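Local structure of D,D-dipeptidase/D,D-carboxypeptidase (Enterococcus faecalis, 4MUQ) at residues R170-P175 against F185-Y190; L18-K23 against T149-R154. The protein is a zinc-dependent D,D-peptidase of vancomycin resistance that hydrolyses the dipeptide D-Ala-D-Ala and probably also removes terminal D-Ala from peptidoglycan precursors. One frame throughout, in Å; residues are numbered along the deposited sequence. Where two conformers were deposited one is given.

Contact 1 (R170-P175 against F185-Y190); sequences RYVGYP and FSLEEY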
# COMPACT_ATOMS: atom_id res chain seq x y z
N ARG A 170 0.39 -0.77 -4.59
CA ARG A 170 0.06 -0.33 -3.24
C ARG A 170 1.29 0.27 -2.57
O ARG A 170 2.37 -0.32 -2.59
CB ARG A 170 -0.44 -1.54 -2.43
CG ARG A 170 -0.43 -1.37 -0.90
CD ARG A 170 -1.39 -0.31 -0.40
NE ARG A 170 -1.12 -0.08 1.02
CZ ARG A 170 -1.70 -0.75 2.01
NH1 ARG A 170 -2.64 -1.66 1.77
NH2 ARG A 170 -1.35 -0.49 3.27
N TYR A 171 1.13 1.47 -2.01
CA TYR A 171 2.20 2.07 -1.22
C TYR A 171 2.17 1.52 0.20
O TYR A 171 1.14 1.63 0.89
CB TYR A 171 2.03 3.58 -1.17
CG TYR A 171 3.14 4.28 -0.44
CD1 TYR A 171 4.34 4.55 -1.06
CD2 TYR A 171 2.97 4.68 0.89
CE1 TYR A 171 5.36 5.20 -0.39
CE2 TYR A 171 3.99 5.34 1.56
CZ TYR A 171 5.18 5.59 0.91
OH TYR A 171 6.20 6.24 1.57
N VAL A 172 3.29 0.94 0.63
CA VAL A 172 3.48 0.51 2.03
C VAL A 172 4.60 1.28 2.69
O VAL A 172 4.75 1.24 3.92
CB VAL A 172 3.75 -1.00 2.15
CG1 VAL A 172 2.51 -1.80 1.79
CG2 VAL A 172 4.94 -1.41 1.28
N GLY A 173 5.41 1.98 1.90
CA GLY A 173 6.56 2.69 2.41
C GLY A 173 7.84 1.88 2.38
O GLY A 173 7.82 0.65 2.47
N TYR A 174 8.96 2.57 2.25
CA TYR A 174 10.27 1.96 2.34
C TYR A 174 10.62 1.84 3.83
O TYR A 174 10.30 2.73 4.61
CB TYR A 174 11.28 2.87 1.64
CG TYR A 174 12.67 2.32 1.49
CD1 TYR A 174 13.00 1.49 0.42
CD2 TYR A 174 13.66 2.62 2.41
CE1 TYR A 174 14.27 0.98 0.27
CE2 TYR A 174 14.94 2.12 2.27
CZ TYR A 174 15.24 1.30 1.20
OH TYR A 174 16.51 0.79 1.06
N PRO A 175 11.29 0.74 4.23
CA PRO A 175 11.85 -0.36 3.43
C PRO A 175 10.92 -1.56 3.32
O PRO A 175 11.32 -2.59 2.77
CB PRO A 175 13.09 -0.75 4.24
CG PRO A 175 12.64 -0.55 5.66
CD PRO A 175 11.72 0.66 5.64
N PHE A 185 6.98 -11.59 -0.95
CA PHE A 185 5.80 -11.56 -0.08
C PHE A 185 4.67 -10.73 -0.66
O PHE A 185 4.90 -9.61 -1.13
CB PHE A 185 6.14 -10.90 1.26
CG PHE A 185 6.91 -11.77 2.21
CD1 PHE A 185 6.91 -13.15 2.10
CD2 PHE A 185 7.64 -11.18 3.24
CE1 PHE A 185 7.62 -13.93 3.01
CE2 PHE A 185 8.35 -11.94 4.15
CZ PHE A 185 8.35 -13.31 4.03
N SER A 186 3.46 -11.26 -0.58
CA SER A 186 2.25 -10.45 -0.65
C SER A 186 2.15 -9.65 0.65
O SER A 186 2.84 -9.96 1.64
CB SER A 186 1.02 -11.34 -0.77
OG SER A 186 0.85 -12.15 0.39
N LEU A 187 1.29 -8.64 0.67
CA LEU A 187 1.09 -7.88 1.91
C LEU A 187 0.55 -8.76 3.03
O LEU A 187 0.92 -8.58 4.19
CB LEU A 187 0.21 -6.64 1.67
CG LEU A 187 0.06 -5.71 2.88
CD1 LEU A 187 1.42 -5.21 3.41
CD2 LEU A 187 -0.82 -4.54 2.50
N GLU A 188 -0.31 -9.73 2.69
CA GLU A 188 -0.80 -10.71 3.67
C GLU A 188 0.36 -11.43 4.35
O GLU A 188 0.41 -11.55 5.58
CB GLU A 188 -1.70 -11.75 2.99
CG GLU A 188 -3.13 -11.26 2.69
CD GLU A 188 -3.25 -10.34 1.47
OE1 GLU A 188 -2.27 -10.20 0.70
OE2 GLU A 188 -4.34 -9.75 1.31
N GLU A 189 1.30 -11.91 3.55
CA GLU A 189 2.45 -12.62 4.09
C GLU A 189 3.32 -11.71 4.96
O GLU A 189 3.76 -12.13 6.02
CB GLU A 189 3.26 -13.24 2.96
CG GLU A 189 2.60 -14.47 2.34
CD GLU A 189 3.17 -14.80 0.98
OE1 GLU A 189 2.96 -14.00 0.05
OE2 GLU A 189 3.83 -15.86 0.85
N TYR A 190 3.55 -10.48 4.50
CA TYR A 190 4.38 -9.54 5.26
C TYR A 190 3.73 -9.21 6.61
O TYR A 190 4.42 -9.09 7.63
CB TYR A 190 4.64 -8.27 4.46
CG TYR A 190 5.62 -7.34 5.14
CD1 TYR A 190 6.92 -7.74 5.38
CD2 TYR A 190 5.24 -6.05 5.53
CE1 TYR A 190 7.83 -6.90 6.00
CE2 TYR A 190 6.15 -5.20 6.16
CZ TYR A 190 7.44 -5.63 6.38
OH TYR A 190 8.37 -4.81 6.99

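Contact 2 (L18-K23 against T149-R154); sequences LLLVNK and TQRYAR. With PE3 (3,6,9,12,15,18,21,24,27,30,33,36,39-tridecaoxahentetracontane-1,41-diol), chain H; LY0 ((2R)-3-[(R)-[(1R)-1-aminoethyl](hydroxy)phosphoryl]-2-methylpropanoic acid), chain C; 2D8 ((2R)-3-[(R)-[(1S)-1-aminoethyl](hydroxy)phosphoryl]-2-methylpropanoic acid), chain D.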
# COMPACT_ATOMS: atom_id res chain seq x y z
N LEU A 18 0.65 0.70 6.58
CA LEU A 18 0.73 -0.76 6.51
C LEU A 18 -0.58 -1.49 6.76
O LEU A 18 -0.59 -2.69 7.05
CB LEU A 18 1.83 -1.28 7.44
CG LEU A 18 3.25 -1.01 6.95
CD1 LEU A 18 4.26 -1.14 8.08
CD2 LEU A 18 3.58 -2.00 5.84
N LEU A 19 -1.71 -0.79 6.62
CA LEU A 19 -2.99 -1.46 6.78
C LEU A 19 -3.14 -2.62 5.82
O LEU A 19 -2.97 -2.46 4.61
CB LEU A 19 -4.15 -0.49 6.51
CG LEU A 19 -4.22 0.73 7.43
CD1 LEU A 19 -5.35 1.63 6.97
CD2 LEU A 19 -4.41 0.31 8.90
N LEU A 20 -3.52 -3.78 6.35
CA LEU A 20 -3.93 -4.87 5.49
C LEU A 20 -5.44 -4.80 5.27
O LEU A 20 -6.22 -5.03 6.21
CB LEU A 20 -3.55 -6.21 6.11
CG LEU A 20 -3.98 -7.44 5.30
CD1 LEU A 20 -3.38 -7.42 3.90
CD2 LEU A 20 -3.59 -8.71 6.01
N VAL A 21 -5.85 -4.44 4.06
CA VAL A 21 -7.27 -4.28 3.72
C VAL A 21 -7.61 -5.32 2.68
O VAL A 21 -7.03 -5.34 1.59
CB VAL A 21 -7.55 -2.88 3.14
CG1 VAL A 21 -9.03 -2.73 2.79
CG2 VAL A 21 -7.14 -1.81 4.14
N ASN A 22 -8.49 -6.25 3.03
CA ASN A 22 -8.86 -7.33 2.11
C ASN A 22 -10.23 -7.87 2.51
O ASN A 22 -10.92 -7.25 3.35
CB ASN A 22 -7.76 -8.40 2.02
CG ASN A 22 -7.57 -9.19 3.30
OD1 ASN A 22 -8.43 -9.20 4.18
ND2 ASN A 22 -6.45 -9.89 3.39
N LYS A 23 -10.65 -8.99 1.95
CA LYS A 23 -11.98 -9.53 2.25
C LYS A 23 -12.14 -9.80 3.74
O LYS A 23 -13.22 -9.58 4.30
CB LYS A 23 -12.26 -10.80 1.45
CG LYS A 23 -13.65 -11.36 1.67
CD LYS A 23 -13.84 -12.69 0.95
CE LYS A 23 -15.24 -13.24 1.17
NZ LYS A 23 -15.37 -14.64 0.68
N THR A 149 4.53 -1.65 -3.99
CA THR A 149 4.57 -3.08 -4.30
C THR A 149 3.45 -3.40 -5.29
O THR A 149 2.38 -2.79 -5.23
CB THR A 149 4.44 -3.94 -3.01
OG1 THR A 149 4.78 -5.31 -3.29
CG2 THR A 149 3.03 -3.88 -2.40
N GLN A 150 3.67 -4.35 -6.19
CA GLN A 150 2.55 -4.82 -7.02
C GLN A 150 1.71 -5.73 -6.13
O GLN A 150 2.19 -6.73 -5.58
CB GLN A 150 3.03 -5.57 -8.24
CG GLN A 150 1.89 -5.91 -9.18
CD GLN A 150 2.32 -6.77 -10.32
OE1 GLN A 150 3.46 -6.68 -10.80
NE2 GLN A 150 1.43 -7.64 -10.77
N ARG A 151 0.45 -5.36 -5.96
CA ARG A 151 -0.36 -5.92 -4.88
C ARG A 151 -0.84 -7.34 -5.10
O ARG A 151 -0.86 -8.14 -4.13
CB ARG A 151 -1.54 -4.99 -4.62
CG ARG A 151 -2.42 -5.39 -3.45
CD ARG A 151 -1.64 -5.36 -2.15
NE ARG A 151 -2.49 -5.67 -0.99
CZ ARG A 151 -2.73 -6.90 -0.54
NH1 ARG A 151 -2.23 -7.96 -1.17
NH2 ARG A 151 -3.49 -7.06 0.53
N TYR A 152 -1.22 -7.67 -6.33
CA TYR A 152 -1.97 -8.89 -6.61
C TYR A 152 -1.24 -9.73 -7.65
O TYR A 152 -1.42 -9.56 -8.86
CB TYR A 152 -3.39 -8.55 -7.10
CG TYR A 152 -4.19 -7.74 -6.10
CD1 TYR A 152 -4.49 -8.23 -4.84
CD2 TYR A 152 -4.67 -6.47 -6.43
CE1 TYR A 152 -5.21 -7.49 -3.92
CE2 TYR A 152 -5.41 -5.72 -5.51
CZ TYR A 152 -5.68 -6.24 -4.26
OH TYR A 152 -6.40 -5.50 -3.33
N ALA A 153 -0.40 -10.64 -7.17
CA ALA A 153 0.36 -11.51 -8.05
C ALA A 153 -0.40 -12.79 -8.37
O ALA A 153 -1.22 -13.26 -7.58
CB ALA A 153 1.70 -11.86 -7.39
N ARG A 154 -0.11 -13.39 -9.53
CA ARG A 154 -0.74 -14.64 -9.91
C ARG A 154 -0.48 -15.75 -8.87
O ARG A 154 -1.39 -16.52 -8.54
CB ARG A 154 -0.27 -15.09 -11.30
CG ARG A 154 -0.94 -16.36 -11.80
CD ARG A 154 -0.48 -16.71 -13.21
NE ARG A 154 0.98 -16.76 -13.27
CZ ARG A 154 1.68 -16.88 -14.39
NH1 ARG A 154 1.06 -16.96 -15.56
NH2 ARG A 154 3.01 -16.92 -14.34
O43 PE3 H . -9.23 -16.70 4.06
C42 PE3 H . -8.61 -15.79 3.15
C41 PE3 H . -9.17 -15.92 1.72
O40 PE3 H . -8.48 -14.93 0.92
C39 PE3 H . -8.81 -13.73 1.62
C38 PE3 H . -8.27 -12.41 1.18
O37 PE3 H . -8.87 -11.57 2.18
P LY0 C . -8.89 -2.75 -9.03
C1 LY0 C . -11.31 -2.46 -10.03
N1 LY0 C . -9.90 -3.92 -11.20
C2 LY0 C . -9.90 -2.67 -10.55
C4 LY0 C . -9.44 -4.11 -7.97
C5 LY0 C . -9.10 -3.95 -6.53
C6 LY0 C . -10.11 -3.02 -5.86
C7 LY0 C . -9.08 -5.32 -5.88
O31 LY0 C . -9.08 -1.43 -8.25
O32 LY0 C . -7.37 -2.82 -9.42
O61 LY0 C . -9.69 -2.33 -4.94
O62 LY0 C . -11.27 -3.03 -6.23
C4 2D8 D . -9.44 -4.12 -7.97
C5 2D8 D . -9.10 -3.95 -6.52
C6 2D8 D . -10.11 -3.02 -5.86
C7 2D8 D . -9.08 -5.32 -5.88
N1 2D8 D . -9.40 -1.85 -11.47
P 2D8 D . -8.89 -2.76 -9.03
C1 2D8 D . -11.29 -2.47 -10.06
C2 2D8 D . -9.89 -2.79 -10.54
O31 2D8 D . -9.10 -1.44 -8.26
O32 2D8 D . -7.37 -2.82 -9.42
O61 2D8 D . -9.69 -2.33 -4.94
O62 2D8 D . -11.27 -3.03 -6.23
O HOH W 1 -4.45 -4.51 1.57
O HOH W 2 -7.08 -6.60 -0.96

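Contact 1 (R170-P175 against F185-Y190)
At the end of strand 168-171, which carries the zinc ligand His-168, Arg-170 and Val-172 meet the first turn of helix 187-194 through a single residue, Leu-187. The two methyls of Leu-187 divide the work. CD2 lies over one face of the Arg-170 guanidinium, 3.5 Å from NH1, while CD1 touches Val-172 CG1 at 3.9 Å. The Arg-170 chain runs at about a right angle to that of Leu-187; its bend at chi2 (65°) folds it back, and NE donates to Tyr-171 O at 2.8 Å. This acceptor lies in the guanidinium plane, though NE stands 51° out of the carbonyl plane. A salt bridge from NH1 to Glu-107 further fixes the group. In this hedgehog/DD-peptidase fold the strand belongs to the antiparallel sheet beside the zinc site, and the Arg-170 side chain is about 9 Å from the metal. The start of the helix is secured by a capping box: Glu-189 N donates to Ser-186 OG at 3.2 Å, and Ser-186 N returns a bond to Glu-189 OE1 at 2.9 Å. That same carboxylate oxygen accepts from Ser-186 OG, on its anti side, and forms a salt bridge with Lys-156.

Contact 2 (L18-K23 against T149-R154)
The backbones of Leu-20 and Arg-151 stay well apart, their CA atoms 11.0 Å from each other, and no direct hydrogen bond joins residues 18-23 to 149-154. Side chains and two waters span the gap. Arg-151 does most of the reaching: with CG trans to the backbone N (chi1 -176°) and a bend at chi2, its guanidinium arrives at the loop, where NH2 lies 3.4 Å from Leu-20 CD1. The two chains cross at about a right angle, and the methyl meets the guanidinium obliquely. Water 1 sits at the guanidinium edge, in its plane, accepting from Arg-151 NH2 at 2.9 Å and from Val-21 N at 2.9 Å. Water 2 forms the second bridge, donating to Val-21 O at 2.8 Å and hydrogen-bonded to Tyr-152 OH at 2.7 Å, in the plane of the phenol ring. The guanidinium itself is held chiefly by carboxylates, NE by Glu-107 and NH1 by Glu-188, which probably stabilise its positive charge in this buried setting. Tyr-152 connects the contact to the ligand pocket. Arg-151 CG lies over the centre of one face of the Tyr-152 ring, 3.4 Å above the plane, and Tyr-152 OH is 3.7 Å from the methyl C7 of the phosphinate LY0, and equally far from C7 of its epimer 2D8. The ring also meets that of the zinc ligand His-168. Around this site, Arg-151 keeps a backbone bond to His-168 on strand 168-171, the neighbour of edge strand 148-150 in the sheet, while Leu-20, in the loop between strands 3-9 and 35-39, packs on Leu-187 and Thr-191 of helix 187-194.

Overall arrangement
The centres of contacts 1 and 2 are about 7 Å apart, and the two touch directly. Strands 168-171 and 148-150 pair antiparallel, with Thr-149 N 2.9 Å from Arg-170 O, while Arg-170 NH2 probably bonds Leu-19 O at 2.9 Å and so ties the strand of contact 1 to the loop of contact 2. Helix 187-194 also reaches this loop: Glu-188 OE2 comes within 3.6 Å of Leu-20 CD1 and accepts from Asn-22 ND2. Glu-107 OE2 forms salt bridges with an arginine from each contact, and Glu-107 directly precedes the zinc ligand His-108 in the sequence. The Arg-151 side chain is about 8 Å from the zinc ion, placing contact 2 in the surroundings of the active site.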